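Local coordinates for capsid protein (Macrobrachium rosenbergii nodavirus, PDB 5YKU), which forms the protruding domain of the nodavirus capsid protein, the part that builds the dimeric spikes on the surface of the virus particle, at residues I44-R50 with K111-I117; S52-K58 with Y74-S78; A68-I72 with D83-F88. All blocks are in the same frame, centred on the assembly; numbering follows the deposited sequence.

The three contacts lie along one antiparallel beta-sheet: contact 1 pairs strands far apart in the sequence, while contacts 2 and 3, nested inside its loop, lie on hairpins of successive strands. The centre of contact 1 lies about 14 Å from that of contact 2 and about 13 Å from that of contact 3; contacts 2 and 3, sharing strand 69-75, are about 20 Å apart. Tyr113 OH meets Gln57 O at 2.6 Å, linking contacts 1 and 2; Ile44 O meets Ile86 N at 2.9 Å, linking 1 and 3. Zinc ions lie about 8 Å from the side chain of Val69, about 11 Å from Lys111's and, a different ion from Val69's, about 12 Å from Gln57's.

Contact 1 of 3, residues I44-R50 with K111-I117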
ATOM      1  N   ILE A  44      -2.102  -0.522   6.170  1.00  7.97           N
ATOM      2  CA  ILE A  44      -1.031  -0.164   5.193  1.00  7.96           C
ATOM      3  C   ILE A  44      -1.050   1.352   5.024  1.00  8.29           C
ATOM      4  O   ILE A  44      -2.146   1.968   4.866  1.00  8.28           O
ATOM      5  CB  ILE A  44      -1.248  -0.947   3.879  1.00  7.97           C
ATOM      6  CG1 ILE A  44      -0.143  -0.671   2.870  1.00  8.10           C
ATOM      7  CG2 ILE A  44      -2.636  -0.725   3.260  1.00  8.35           C
ATOM      8  CD1 ILE A  44      -0.181  -1.583   1.708  1.00  9.14           C
ATOM      9  N   VAL A  45       0.124   1.893   5.063  1.00  7.86           N
ATOM     10  CA  VAL A  45       0.334   3.335   4.898  1.00  8.36           C
ATOM     11  C   VAL A  45       1.355   3.617   3.833  1.00  7.80           C
ATOM     12  O   VAL A  45       2.215   2.763   3.560  1.00  9.12           O
ATOM     13  CB  VAL A  45       0.834   4.027   6.202  1.00  8.35           C
ATOM     14  CG1 VAL A  45      -0.204   3.859   7.266  1.00  9.66           C
ATOM     15  CG2 VAL A  45       2.175   3.491   6.672  1.00  9.33           C
ATOM     16  N   PRO A  46       1.274   4.712   3.141  1.00  7.98           N
ATOM     17  CA  PRO A  46       2.315   5.134   2.221  1.00  7.79           C
ATOM     18  C   PRO A  46       3.518   5.605   2.930  1.00  7.25           C
ATOM     19  O   PRO A  46       3.417   6.135   4.041  1.00  8.55           O
ATOM     20  CB  PRO A  46       1.653   6.234   1.418  1.00  7.82           C
ATOM     21  CG  PRO A  46       0.683   6.875   2.427  1.00  7.80           C
ATOM     22  CD  PRO A  46       0.225   5.732   3.280  1.00  8.15           C
ATOM     23  N   TYR A  47       4.659   5.469   2.327  1.00  7.73           N
ATOM     24  CA  TYR A  47       5.886   6.204   2.747  1.00  7.37           C
ATOM     25  C   TYR A  47       6.563   6.660   1.499  1.00  7.86           C
ATOM     26  O   TYR A  47       6.183   6.263   0.381  1.00  8.06           O
ATOM     27  CB  TYR A  47       6.805   5.391   3.684  1.00  8.33           C
ATOM     28  CG  TYR A  47       7.682   4.351   3.026  1.00  9.04           C
ATOM     29  CD1 TYR A  47       8.994   4.705   2.658  1.00 10.08           C
ATOM     30  CD2 TYR A  47       7.306   3.054   2.793  1.00  8.21           C
ATOM     31  CE1 TYR A  47       9.854   3.787   2.076  1.00 10.53           C
ATOM     32  CE2 TYR A  47       8.117   2.137   2.209  1.00  9.42           C
ATOM     33  CZ  TYR A  47       9.380   2.544   1.840  1.00 10.92           C
ATOM     34  OH  TYR A  47      10.216   1.577   1.228  1.00 13.12           O
HETATM   35  N   MSE A  48       7.562   7.483   1.605  1.00  7.80           N
HETATM   36  CA  MSE A  48       8.316   7.975   0.465  1.00  8.61           C
HETATM   37  C   MSE A  48       9.774   8.063   0.804  1.00  8.36           C
HETATM   38  O   MSE A  48      10.217   8.702   1.766  1.00  8.65           O
HETATM   39  CB  MSE A  48       7.745   9.292  -0.039  1.00  9.14           C
HETATM   40  CG  MSE A  48       8.180   9.652  -1.419  1.00  9.76           C
HETATM   41 SE   MSE A  48       7.018  11.056  -2.212  0.67  9.53          SE
HETATM   42  CE  MSE A  48       5.409  10.003  -2.471  1.00 10.70           C
ATOM     43  N   ASP A  49      10.573   7.526  -0.116  1.00  8.68           N
ATOM     44  CA  ASP A  49      12.020   7.707  -0.139  1.00  9.59           C
ATOM     45  C   ASP A  49      12.351   7.634  -1.618  1.00  8.93           C
ATOM     46  O   ASP A  49      12.665   6.540  -2.128  1.00  9.89           O
ATOM     47  CB  ASP A  49      12.751   6.649   0.703  1.00  9.65           C
ATOM     48  CG  ASP A  49      14.200   6.809   0.585  1.00 12.12           C
ATOM     49  OD1 ASP A  49      14.733   7.782   0.107  1.00 15.40           O
ATOM     50  OD2 ASP A  49      14.965   5.889   1.124  1.00 15.92           O
ATOM     51  N   ARG A  50      12.181   8.737  -2.324  1.00  7.79           N
ATOM     52  CA  ARG A  50      11.997   8.657  -3.786  1.00  8.20           C
ATOM     53  C   ARG A  50      12.219   9.992  -4.404  1.00  8.10           C
ATOM     54  O   ARG A  50      11.580  11.004  -4.018  1.00  8.99           O
ATOM     55  CB  ARG A  50      10.571   8.203  -4.038  1.00  9.02           C
ATOM     56  CG  ARG A  50      10.206   7.977  -5.492  1.00  8.76           C
ATOM     57  CD  ARG A  50       8.734   7.652  -5.616  1.00  9.12           C
ATOM     58  NE  ARG A  50       8.257   7.445  -6.980  1.00  9.14           N
ATOM     59  CZ  ARG A  50       7.846   8.383  -7.821  1.00  9.01           C
ATOM     60  NH1 ARG A  50       7.973   9.672  -7.553  1.00  9.85           N
ATOM     61  NH2 ARG A  50       7.323   7.996  -8.972  1.00  9.72           N
ATOM     62  N   LYS A 111       9.729   5.483 -11.126  1.00  9.71           N
ATOM     63  CA  LYS A 111      10.129   4.854  -9.867  1.00 10.32           C
ATOM     64  C   LYS A 111       8.909   4.383  -9.090  1.00  8.99           C
ATOM     65  O   LYS A 111       7.880   5.117  -9.065  1.00  9.31           O
ATOM     66  CB  LYS A 111      10.926   5.785  -9.019  1.00 11.00           C
ATOM     67  CG  LYS A 111      12.199   6.260  -9.745  1.00 13.83           C
ATOM     68  CD  LYS A 111      13.048   7.088  -8.888  1.00 16.65           C
ATOM     69  CE  LYS A 111      14.333   7.554  -9.607  1.00 22.16           C
ATOM     70  NZ  LYS A 111      14.033   8.587 -10.635  1.00 26.23           N
ATOM     71  N   PRO A 112       8.920   3.274  -8.442  1.00  8.95           N
ATOM     72  CA  PRO A 112       7.756   2.803  -7.695  1.00  8.92           C
ATOM     73  C   PRO A 112       7.404   3.731  -6.544  1.00  8.50           C
ATOM     74  O   PRO A 112       8.261   4.356  -5.923  1.00  9.34           O
ATOM     75  CB  PRO A 112       8.150   1.455  -7.164  1.00 10.40           C
ATOM     76  CG  PRO A 112       9.300   0.990  -8.083  1.00 14.23           C
ATOM     77  CD  PRO A 112       9.989   2.210  -8.524  1.00 11.08           C
ATOM     78  N   TYR A 113       6.106   3.820  -6.287  1.00  7.83           N
ATOM     79  CA  TYR A 113       5.653   4.321  -4.994  1.00  7.46           C
ATOM     80  C   TYR A 113       5.726   3.187  -4.014  1.00  7.57           C
ATOM     81  O   TYR A 113       5.797   1.978  -4.375  1.00  8.67           O
ATOM     82  CB  TYR A 113       4.270   4.925  -5.145  1.00  8.36           C
ATOM     83  CG  TYR A 113       4.317   6.282  -5.850  1.00  8.00           C
ATOM     84  CD1 TYR A 113       5.043   7.320  -5.260  1.00  7.50           C
ATOM     85  CD2 TYR A 113       3.645   6.535  -7.005  1.00  8.73           C
ATOM     86  CE1 TYR A 113       5.111   8.614  -5.849  1.00  7.55           C
ATOM     87  CE2 TYR A 113       3.694   7.807  -7.624  1.00  7.67           C
ATOM     88  CZ  TYR A 113       4.445   8.808  -7.033  1.00  7.77           C
ATOM     89  OH  TYR A 113       4.526  10.057  -7.569  1.00  9.45           O
ATOM     90  N   GLN A 114       5.731   3.527  -2.715  1.00  7.51           N
ATOM     91  CA  GLN A 114       6.230   2.653  -1.619  1.00  7.50           C
ATOM     92  C   GLN A 114       5.245   2.585  -0.503  1.00  7.89           C
ATOM     93  O   GLN A 114       4.574   3.558  -0.165  1.00  7.78           O
ATOM     94  CB  GLN A 114       7.545   3.251  -1.118  1.00  8.12           C
ATOM     95  CG  GLN A 114       8.649   3.299  -2.219  1.00  8.43           C
ATOM     96  CD  GLN A 114       9.630   4.387  -1.952  1.00  8.78           C
ATOM     97  OE1 GLN A 114       9.286   5.584  -1.818  1.00  9.12           O
ATOM     98  NE2 GLN A 114      10.905   4.085  -1.912  1.00 10.29           N
ATOM     99  N   TYR A 115       5.137   1.434   0.117  1.00  7.85           N
ATOM    100  CA  TYR A 115       4.199   1.183   1.165  1.00  8.19           C
ATOM    101  C   TYR A 115       4.821   0.471   2.342  1.00  7.90           C
ATOM    102  O   TYR A 115       5.855  -0.192   2.242  1.00  7.98           O
ATOM    103  CB  TYR A 115       2.974   0.393   0.643  1.00  8.93           C
ATOM    104  CG  TYR A 115       3.287  -1.036   0.296  1.00  9.41           C
ATOM    105  CD1 TYR A 115       3.444  -2.016   1.257  1.00  9.18           C
ATOM    106  CD2 TYR A 115       3.369  -1.420  -1.050  1.00  9.19           C
ATOM    107  CE1 TYR A 115       3.668  -3.356   0.836  1.00  9.32           C
ATOM    108  CE2 TYR A 115       3.684  -2.669  -1.442  1.00 10.64           C
ATOM    109  CZ  TYR A 115       3.801  -3.641  -0.482  1.00  9.81           C
ATOM    110  OH  TYR A 115       4.110  -4.955  -0.891  1.00 13.35           O
ATOM    111  N   ARG A 116       4.195   0.661   3.525  1.00  8.55           N
ATOM    112  CA  ARG A 116       4.589   0.051   4.817  1.00  7.76           C
ATOM    113  C   ARG A 116       3.378  -0.625   5.400  1.00  8.85           C
ATOM    114  O   ARG A 116       2.322   0.017   5.507  1.00  9.31           O
ATOM    115  CB  ARG A 116       5.162   1.116   5.721  1.00  8.25           C
ATOM    116  CG  ARG A 116       5.581   0.548   7.078  1.00  9.69           C
ATOM    117  CD  ARG A 116       6.102   1.673   8.001  1.00  9.89           C
ATOM    118  NE  ARG A 116       7.169   2.446   7.408  1.00 10.69           N
ATOM    119  CZ  ARG A 116       8.406   2.059   7.222  1.00 11.32           C
ATOM    120  NH1 ARG A 116       8.855   0.926   7.691  1.00 11.58           N
ATOM    121  NH2 ARG A 116       9.234   2.931   6.632  1.00 11.68           N
ATOM    122  N   ILE A 117       3.532  -1.841   5.813  1.00  9.17           N
ATOM    123  CA  ILE A 117       2.432  -2.580   6.470  1.00  9.59           C
ATOM    124  C   ILE A 117       2.686  -2.674   7.920  1.00  9.45           C
ATOM    125  O   ILE A 117       3.838  -2.955   8.384  1.00 11.42           O
ATOM    126  CB  ILE A 117       2.259  -3.964   5.841  1.00 11.83           C
ATOM    127  CG1 ILE A 117       1.717  -3.792   4.413  1.00 14.26           C
ATOM    128  CG2 ILE A 117       1.315  -4.832   6.694  1.00 12.57           C
ATOM    129  CD1 ILE A 117       1.576  -5.032   3.588  1.00 16.67           C
TER
HETATM  130  O   HOH W   1       6.637   6.313  -2.353  1.00  8.32           O
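Arg50 reaches Tyr113 with an extended chain, CG anti to the backbone N (chi1 -176°), and a turn at chi4 (-86°) lays its guanidinium flat on the ring, centres 3.8 Å apart and planes at 18°. The edge of the same group grips one carbonyl side-on: NE and NH2 donate to Lys111 O, at 3.1 and 2.9 Å, from one face of its plane. Stack and paired bonds fix the guanidinium's rotation; NH2 also bonds to Gln57 OE1 and NH1 forms a salt bridge with Asp76. The Gln114 amide closes a ring of two bonds with the backbone of Asp49, its OE1 accepting from Asp49 N (2.9 Å) and its NE2 donating to Asp49 O (3.0 Å). The Tyr47 ring is sandwiched: Gln114 CB makes a CH-pi contact on one face, and the Arg116 guanidinium a cation-pi contact over the opposite one, while Arg116 NH1 bonds to Ala13 O. Further along, Val45 and Arg116 form an antiparallel hydrogen-bonded pair. Ile44 rests CD1 against Tyr115 CD1 at 3.7 Å on the buried side. This is a strand pairing within the spike domain's sheet: strand 114-121 is flanked by strand 10-18, and strand 41-47 by strand 81-89.

Contact 2 of 3, residues S52-K58 with Y74-S78; sequences SSEVLQK and YFDTS
The tight part of this contact gathers round the Asp76 carboxylate, with Ser53 bound to it twice. Asp76 OD2 accepts from Ser53 OG at 2.7 Å, on the syn side of the carboxylate, and from Ser53 N, which comes from above the carboxylate plane. The other oxygen, OD1, is held from opposite faces: Gln57 N donates to it at 3.1 Å, and Thr77 OG1, next in the chain, at 2.8 Å. Four donors thus grip the carboxylate, and the salt bridge to Arg50 adds a charged partner; together they would be expected to favour the ionised form. A chi1 of 67° places the group, setting CG between the backbone N and carbonyl carbon. Beside it, Ser52 OG donates to Asp76 O at 2.7 Å. At the open ends of the hairpin of strands 57-63 and 69-75, two successive ST turns fold segment 52-58: Ser52 OG accepts from Glu54 N, and Ser53 OG from Val55 N. Thr77 OG1 takes the next amide, Leu56 N, at 2.9 Å. The outer side is held by apolar contact rather than by hydrogen bonds. Leu56 lies alongside the Phe75 ring, CB to CZ 3.6 Å, and Lys58 presents its CA to the ring edge before its extended chain leads away. On the solvent side the packing is loose: the bent Glu54 chain brings OE1 no nearer than 3.9 Å to Thr77 CG2.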
ATOM      1  N   SER A  52      11.670  12.821  -6.839  1.00  9.80           N
ATOM      2  CA  SER A  52      10.524  13.290  -7.646  1.00  9.65           C
ATOM      3  C   SER A  52      10.799  13.213  -9.132  1.00 10.01           C
ATOM      4  O   SER A  52      11.875  13.643  -9.566  1.00 10.99           O
ATOM      5  CB  SER A  52      10.223  14.736  -7.304  1.00 10.50           C
ATOM      6  OG  SER A  52       9.193  15.220  -8.158  1.00 10.38           O
ATOM      7  N   SER A  53       9.839  12.734  -9.886  1.00  9.28           N
ATOM      8  CA  SER A  53       9.953  12.779 -11.361  1.00 10.05           C
ATOM      9  C   SER A  53       9.812  14.159 -11.877  1.00 10.70           C
ATOM     10  O   SER A  53      10.214  14.364 -13.058  1.00 12.29           O
ATOM     11  CB  SER A  53       8.879  11.893 -11.947  1.00  9.59           C
ATOM     12  OG  SER A  53       7.574  12.528 -11.794  1.00 10.13           O
ATOM     13  N   GLU A  54       9.227  15.038 -11.147  1.00 10.50           N
ATOM     14  CA  GLU A  54       8.873  16.364 -11.620  1.00 12.07           C
ATOM     15  C   GLU A  54       7.848  16.318 -12.759  1.00 11.65           C
ATOM     16  O   GLU A  54       7.656  17.380 -13.409  1.00 14.89           O
ATOM     17  CB  GLU A  54      10.081  17.245 -11.942  1.00 13.71           C
ATOM     18  CG  GLU A  54      11.047  17.347 -10.723  1.00 14.39           C
ATOM     19  CD  GLU A  54      10.520  17.853  -9.341  1.00 22.37           C
ATOM     20  OE1 GLU A  54       9.376  18.379  -9.109  1.00 26.83           O
ATOM     21  OE2 GLU A  54      11.274  17.643  -8.279  1.00 22.71           O
ATOM     22  N   VAL A  55       7.235  15.209 -13.048  1.00 10.20           N
ATOM     23  CA  VAL A  55       6.293  15.032 -14.146  1.00 10.52           C
ATOM     24  C   VAL A  55       4.993  14.471 -13.648  1.00  9.91           C
ATOM     25  O   VAL A  55       4.274  13.730 -14.341  1.00 10.32           O
ATOM     26  CB  VAL A  55       6.893  14.350 -15.372  1.00 11.49           C
ATOM     27  CG1 VAL A  55       7.982  15.220 -15.998  1.00 13.14           C
ATOM     28  CG2 VAL A  55       7.404  12.992 -15.078  1.00 12.17           C
ATOM     29  N   LEU A  56       4.617  14.888 -12.424  1.00  9.47           N
ATOM     30  CA  LEU A  56       3.256  14.807 -11.995  1.00  9.22           C
ATOM     31  C   LEU A  56       2.701  13.395 -12.000  1.00  9.20           C
ATOM     32  O   LEU A  56       1.786  13.008 -12.735  1.00 10.37           O
ATOM     33  CB  LEU A  56       2.284  15.714 -12.755  1.00 10.69           C
ATOM     34  CG  LEU A  56       2.523  17.223 -12.596  1.00 10.13           C
ATOM     35  CD1 LEU A  56       3.696  17.766 -13.383  1.00 12.20           C
ATOM     36  CD2 LEU A  56       1.210  17.989 -13.059  1.00 10.86           C
ATOM     37  N   GLN A  57       3.316  12.489 -11.242  1.00  8.50           N
ATOM     38  CA  GLN A  57       2.988  11.081 -11.203  1.00  8.29           C
ATOM     39  C   GLN A  57       2.001  10.847 -10.077  1.00  8.36           C
ATOM     40  O   GLN A  57       2.356  10.778  -8.879  1.00  9.80           O
ATOM     41  CB  GLN A  57       4.289  10.243 -11.135  1.00  9.15           C
ATOM     42  CG  GLN A  57       5.110  10.436 -12.376  1.00  9.47           C
ATOM     43  CD  GLN A  57       6.376   9.651 -12.482  1.00 10.44           C
ATOM     44  OE1 GLN A  57       6.956   9.229 -11.439  1.00 10.22           O
ATOM     45  NE2 GLN A  57       6.837   9.449 -13.656  1.00 10.38           N
ATOM     46  N   LYS A  58       0.719  10.765 -10.382  1.00  8.41           N
ATOM     47  CA  LYS A  58      -0.349  10.581  -9.426  1.00  8.41           C
ATOM     48  C   LYS A  58      -0.758   9.120  -9.332  1.00  8.88           C
ATOM     49  O   LYS A  58      -0.969   8.457 -10.376  1.00  8.93           O
ATOM     50  CB  LYS A  58      -1.601  11.362  -9.877  1.00  8.62           C
ATOM     51  CG  LYS A  58      -2.721  11.359  -8.832  1.00 10.61           C
ATOM     52  CD  LYS A  58      -3.994  12.100  -9.346  1.00 12.33           C
ATOM     53  CE  LYS A  58      -5.061  12.090  -8.335  1.00 15.49           C
ATOM     54  NZ  LYS A  58      -6.205  12.866  -8.981  1.00 24.10           N
ATOM     55  N   TYR A  74      -0.583   9.139  -3.659  1.00  7.78           N
ATOM     56  CA  TYR A  74       0.763   9.574  -3.938  1.00  8.58           C
ATOM     57  C   TYR A  74       0.755  10.660  -4.973  1.00  8.58           C
ATOM     58  O   TYR A  74       0.049  10.560  -5.986  1.00  8.74           O
ATOM     59  CB  TYR A  74       1.620   8.454  -4.455  1.00  8.66           C
ATOM     60  CG  TYR A  74       1.750   7.260  -3.531  1.00  7.67           C
ATOM     61  CD1 TYR A  74       2.776   7.177  -2.576  1.00  7.67           C
ATOM     62  CD2 TYR A  74       0.893   6.201  -3.672  1.00  8.58           C
ATOM     63  CE1 TYR A  74       2.884   6.074  -1.752  1.00  7.53           C
ATOM     64  CE2 TYR A  74       1.023   5.072  -2.868  1.00  7.81           C
ATOM     65  CZ  TYR A  74       2.014   5.010  -1.921  1.00  7.90           C
ATOM     66  OH  TYR A  74       2.125   3.902  -1.097  1.00  7.94           O
ATOM     67  N   PHE A  75       1.616  11.651  -4.824  1.00  7.94           N
ATOM     68  CA  PHE A  75       1.889  12.666  -5.881  1.00  7.97           C
ATOM     69  C   PHE A  75       3.202  13.238  -5.605  1.00  7.83           C
ATOM     70  O   PHE A  75       3.509  13.575  -4.452  1.00  9.45           O
ATOM     71  CB  PHE A  75       0.813  13.753  -5.900  1.00  9.20           C
ATOM     72  CG  PHE A  75       0.819  14.572  -7.154  1.00  9.42           C
ATOM     73  CD1 PHE A  75       0.478  13.965  -8.349  1.00 11.44           C
ATOM     74  CD2 PHE A  75       1.185  15.849  -7.202  1.00 10.18           C
ATOM     75  CE1 PHE A  75       0.373  14.678  -9.536  1.00 11.83           C
ATOM     76  CE2 PHE A  75       1.154  16.581  -8.416  1.00 10.36           C
ATOM     77  CZ  PHE A  75       0.688  16.023  -9.548  1.00 11.89           C
ATOM     78  N   ASP A  76       4.060  13.407  -6.612  1.00  8.77           N
ATOM     79  CA  ASP A  76       5.460  13.771  -6.396  1.00  8.74           C
ATOM     80  C   ASP A  76       5.851  15.151  -6.781  1.00  9.41           C
ATOM     81  O   ASP A  76       7.019  15.457  -6.634  1.00 10.55           O
ATOM     82  CB  ASP A  76       6.332  12.707  -7.064  1.00  8.72           C
ATOM     83  CG  ASP A  76       6.241  12.674  -8.580  1.00  8.99           C
ATOM     84  OD1 ASP A  76       5.353  13.376  -9.148  1.00  9.04           O
ATOM     85  OD2 ASP A  76       7.131  11.957  -9.183  1.00  9.73           O
ATOM     86  N   THR A  77       4.980  15.976  -7.298  1.00 10.07           N
ATOM     87  CA  THR A  77       5.412  17.233  -7.935  1.00 10.47           C
ATOM     88  C   THR A  77       4.698  18.391  -7.344  1.00 11.49           C
ATOM     89  O   THR A  77       3.462  18.548  -7.485  1.00 13.57           O
ATOM     90  CB  THR A  77       5.171  17.190  -9.459  1.00 10.24           C
ATOM     91  OG1 THR A  77       5.836  16.033 -10.023  1.00 10.69           O
ATOM     92  CG2 THR A  77       5.658  18.419 -10.119  1.00 11.89           C
ATOM     93  N   SER A  78       5.398  19.265  -6.655  1.00 11.02           N
ATOM     94  CA  SER A  78       4.895  20.484  -6.006  1.00 12.39           C
ATOM     95  C   SER A  78       3.959  20.208  -4.850  1.00 11.44           C
ATOM     96  O   SER A  78       4.368  20.290  -3.703  1.00 11.00           O
ATOM     97  CB  SER A  78       4.287  21.459  -6.980  1.00 16.67           C
ATOM     98  OG  SER A  78       4.118  22.628  -6.129  1.00 20.22           O
TER

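Contact 3 of 3, residues A68-I72 with D83-F88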
ATOM      1  N   ALA A  68     -12.487  -3.940   3.581  1.00  9.35           N
ATOM      2  CA  ALA A  68     -11.328  -3.020   3.646  1.00  9.30           C
ATOM      3  C   ALA A  68     -11.846  -1.642   3.467  1.00 10.50           C
ATOM      4  O   ALA A  68     -12.793  -1.384   2.680  1.00 12.24           O
ATOM      5  CB  ALA A  68     -10.333  -3.342   2.531  1.00  9.76           C
ATOM      6  N   VAL A  69     -11.248  -0.699   4.136  1.00 10.27           N
ATOM      7  CA  VAL A  69     -11.652   0.734   4.065  1.00 10.65           C
ATOM      8  C   VAL A  69     -10.439   1.623   3.981  1.00  9.91           C
ATOM      9  O   VAL A  69      -9.430   1.406   4.663  1.00 11.26           O
ATOM     10  CB  VAL A  69     -12.415   1.137   5.296  1.00 12.17           C
ATOM     11  CG1 VAL A  69     -12.838   2.632   5.293  1.00 14.00           C
ATOM     12  CG2 VAL A  69     -13.739   0.287   5.437  1.00 14.32           C
ATOM     13  N   GLY A  70     -10.516   2.585   3.109  1.00  9.18           N
ATOM     14  CA  GLY A  70      -9.558   3.637   2.996  1.00  8.58           C
ATOM     15  C   GLY A  70      -9.047   3.815   1.615  1.00  9.44           C
ATOM     16  O   GLY A  70      -9.362   3.098   0.663  1.00 10.20           O
ATOM     17  N   SER A  71      -8.185   4.812   1.443  1.00  9.52           N
ATOM     18  CA  SER A  71      -7.511   5.114   0.208  1.00 10.22           C
ATOM     19  C   SER A  71      -6.178   5.691   0.490  1.00  9.88           C
ATOM     20  O   SER A  71      -6.001   6.320   1.537  1.00 10.76           O
ATOM     21  CB  SER A  71      -8.379   6.084  -0.605  1.00 12.45           C
ATOM     22  OG  SER A  71      -7.938   6.499  -1.862  1.00 19.46           O
ATOM     23  N   ILE A  72      -5.244   5.426  -0.383  1.00  9.14           N
ATOM     24  CA  ILE A  72      -3.890   5.949  -0.330  1.00  8.92           C
ATOM     25  C   ILE A  72      -3.598   6.819  -1.563  1.00  8.56           C
ATOM     26  O   ILE A  72      -3.963   6.439  -2.680  1.00  9.36           O
ATOM     27  CB  ILE A  72      -2.832   4.851  -0.182  1.00  8.99           C
ATOM     28  CG1 ILE A  72      -2.961   4.185   1.147  1.00  9.73           C
ATOM     29  CG2 ILE A  72      -1.429   5.380  -0.386  1.00  9.07           C
ATOM     30  CD1 ILE A  72      -2.123   2.972   1.402  1.00 10.84           C
ATOM     31  N   ASP A  83      -0.178  10.080   1.475  1.00  8.26           N
ATOM     32  CA  ASP A  83      -1.308  10.297   2.412  1.00  8.85           C
ATOM     33  C   ASP A  83      -2.284   9.145   2.332  1.00  8.80           C
ATOM     34  O   ASP A  83      -2.307   8.334   1.433  1.00  9.30           O
ATOM     35  CB  ASP A  83      -1.974  11.669   2.109  1.00 10.42           C
ATOM     36  CG  ASP A  83      -2.893  12.248   3.265  1.00 11.21           C
ATOM     37  OD1 ASP A  83      -2.930  11.708   4.321  1.00 12.36           O
ATOM     38  OD2 ASP A  83      -3.460  13.330   2.868  1.00 17.16           O
ATOM     39  N   GLY A  84      -3.114   9.129   3.349  1.00  8.77           N
ATOM     40  CA  GLY A  84      -4.157   8.128   3.499  1.00  8.25           C
ATOM     41  C   GLY A  84      -3.641   6.857   4.151  1.00  8.40           C
ATOM     42  O   GLY A  84      -2.452   6.725   4.585  1.00  8.54           O
ATOM     43  N   TYR A  85      -4.534   5.856   4.259  1.00  8.58           N
ATOM     44  CA  TYR A  85      -4.148   4.547   4.756  1.00  9.19           C
ATOM     45  C   TYR A  85      -5.315   3.645   4.408  1.00  9.24           C
ATOM     46  O   TYR A  85      -6.406   4.095   4.092  1.00  8.71           O
ATOM     47  CB  TYR A  85      -3.905   4.524   6.258  1.00  9.07           C
ATOM     48  CG  TYR A  85      -5.151   4.785   7.072  1.00  9.45           C
ATOM     49  CD1 TYR A  85      -5.491   6.092   7.470  1.00 10.12           C
ATOM     50  CD2 TYR A  85      -5.945   3.801   7.498  1.00 10.15           C
ATOM     51  CE1 TYR A  85      -6.615   6.366   8.196  1.00 10.08           C
ATOM     52  CE2 TYR A  85      -7.123   4.052   8.232  1.00 10.57           C
ATOM     53  CZ  TYR A  85      -7.437   5.332   8.525  1.00 10.45           C
ATOM     54  OH  TYR A  85      -8.569   5.543   9.288  1.00 13.54           O
ATOM     55  N   ILE A  86      -5.036   2.336   4.437  1.00  8.68           N
ATOM     56  CA  ILE A  86      -6.143   1.333   4.272  1.00  8.28           C
ATOM     57  C   ILE A  86      -6.111   0.385   5.451  1.00  9.29           C
ATOM     58  O   ILE A  86      -5.017  -0.124   5.795  1.00  8.99           O
ATOM     59  CB  ILE A  86      -5.994   0.603   2.953  1.00  8.60           C
ATOM     60  CG1 ILE A  86      -6.118   1.593   1.761  1.00 10.08           C
ATOM     61  CG2 ILE A  86      -6.999  -0.512   2.823  1.00 11.18           C
ATOM     62  CD1 ILE A  86      -5.626   1.077   0.446  1.00 10.19           C
ATOM     63  N   SER A  87      -7.239   0.070   6.047  1.00  8.81           N
ATOM     64  CA  SER A  87      -7.416  -1.014   6.959  1.00  9.29           C
ATOM     65  C   SER A  87      -7.954  -2.172   6.220  1.00  9.74           C
ATOM     66  O   SER A  87      -8.905  -2.029   5.463  1.00 10.46           O
ATOM     67  CB  SER A  87      -8.360  -0.586   8.035  1.00 12.47           C
ATOM     68  OG  SER A  87      -9.607  -0.345   7.502  1.00 18.48           O
ATOM     69  N   PHE A  88      -7.335  -3.330   6.395  1.00  9.28           N
ATOM     70  CA  PHE A  88      -7.753  -4.516   5.684  1.00  9.06           C
ATOM     71  C   PHE A  88      -7.377  -5.759   6.447  1.00  8.52           C
ATOM     72  O   PHE A  88      -6.483  -5.770   7.282  1.00 10.26           O
ATOM     73  CB  PHE A  88      -7.168  -4.567   4.259  1.00 10.20           C
ATOM     74  CG  PHE A  88      -5.705  -4.852   4.223  1.00  9.93           C
ATOM     75  CD1 PHE A  88      -4.777  -3.860   4.431  1.00 10.84           C
ATOM     76  CD2 PHE A  88      -5.271  -6.122   4.003  1.00  9.68           C
ATOM     77  CE1 PHE A  88      -3.387  -4.171   4.439  1.00 10.19           C
ATOM     78  CE2 PHE A  88      -3.893  -6.416   4.031  1.00  9.53           C
ATOM     79  CZ  PHE A  88      -2.967  -5.437   4.257  1.00 10.52           C
TER
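Ile72 and Ile86 cross at about a right angle, their CD1 methyls 4.1 Å apart, at the apolar centre of this beta hairpin of strands 69-75 and 81-89. Each sends CG1 beside its backbone N (chi1 -67° for Ile72 and -63° for Ile86), which directs CG1 to the partner backbone: Ile86 CG1 sits 3.7 Å from Gly70 C, and Ile72 CG1 approaches Tyr85 CA. Towards the far end, Ala68 CB meets Phe88 CB at 3.8 Å, while the Phe88 ring turns away to Phe42 and Phe98. Both isoleucines also pack on strand 41-47, Ile86 on Ile44 and Ile72 on Pro46.

Two glycines, Gly70 and Gly84, lie directly against carbonyl oxygens of the partner strand. Gly70 CA is 3.4 Å from Tyr85 O, in a CA-H...O contact, and Gly84, at positive phi, lies in the same way against Ser71 O, its CA only 3.2 Å from that oxygen. Such CA-H...O contacts accompany the pairing along its length, including Ile72 CA with Asp83 O. Clear hydrogen bonding is found at the pair of Val69 and Ser87, where Val69 N donates in the carbonyl plane of Ser87 O and Ser87 N returns a bond to Val69 O. On the more exposed side, away from the isoleucines, the Ser87 hydroxyl adds a weak bond, OG to Val69 O at 3.3 Å. At the opposite, exposed end Asp83 folds back on its own strand, and its OD1 receives Gly84 N at 2.8 Å from above the carboxylate plane.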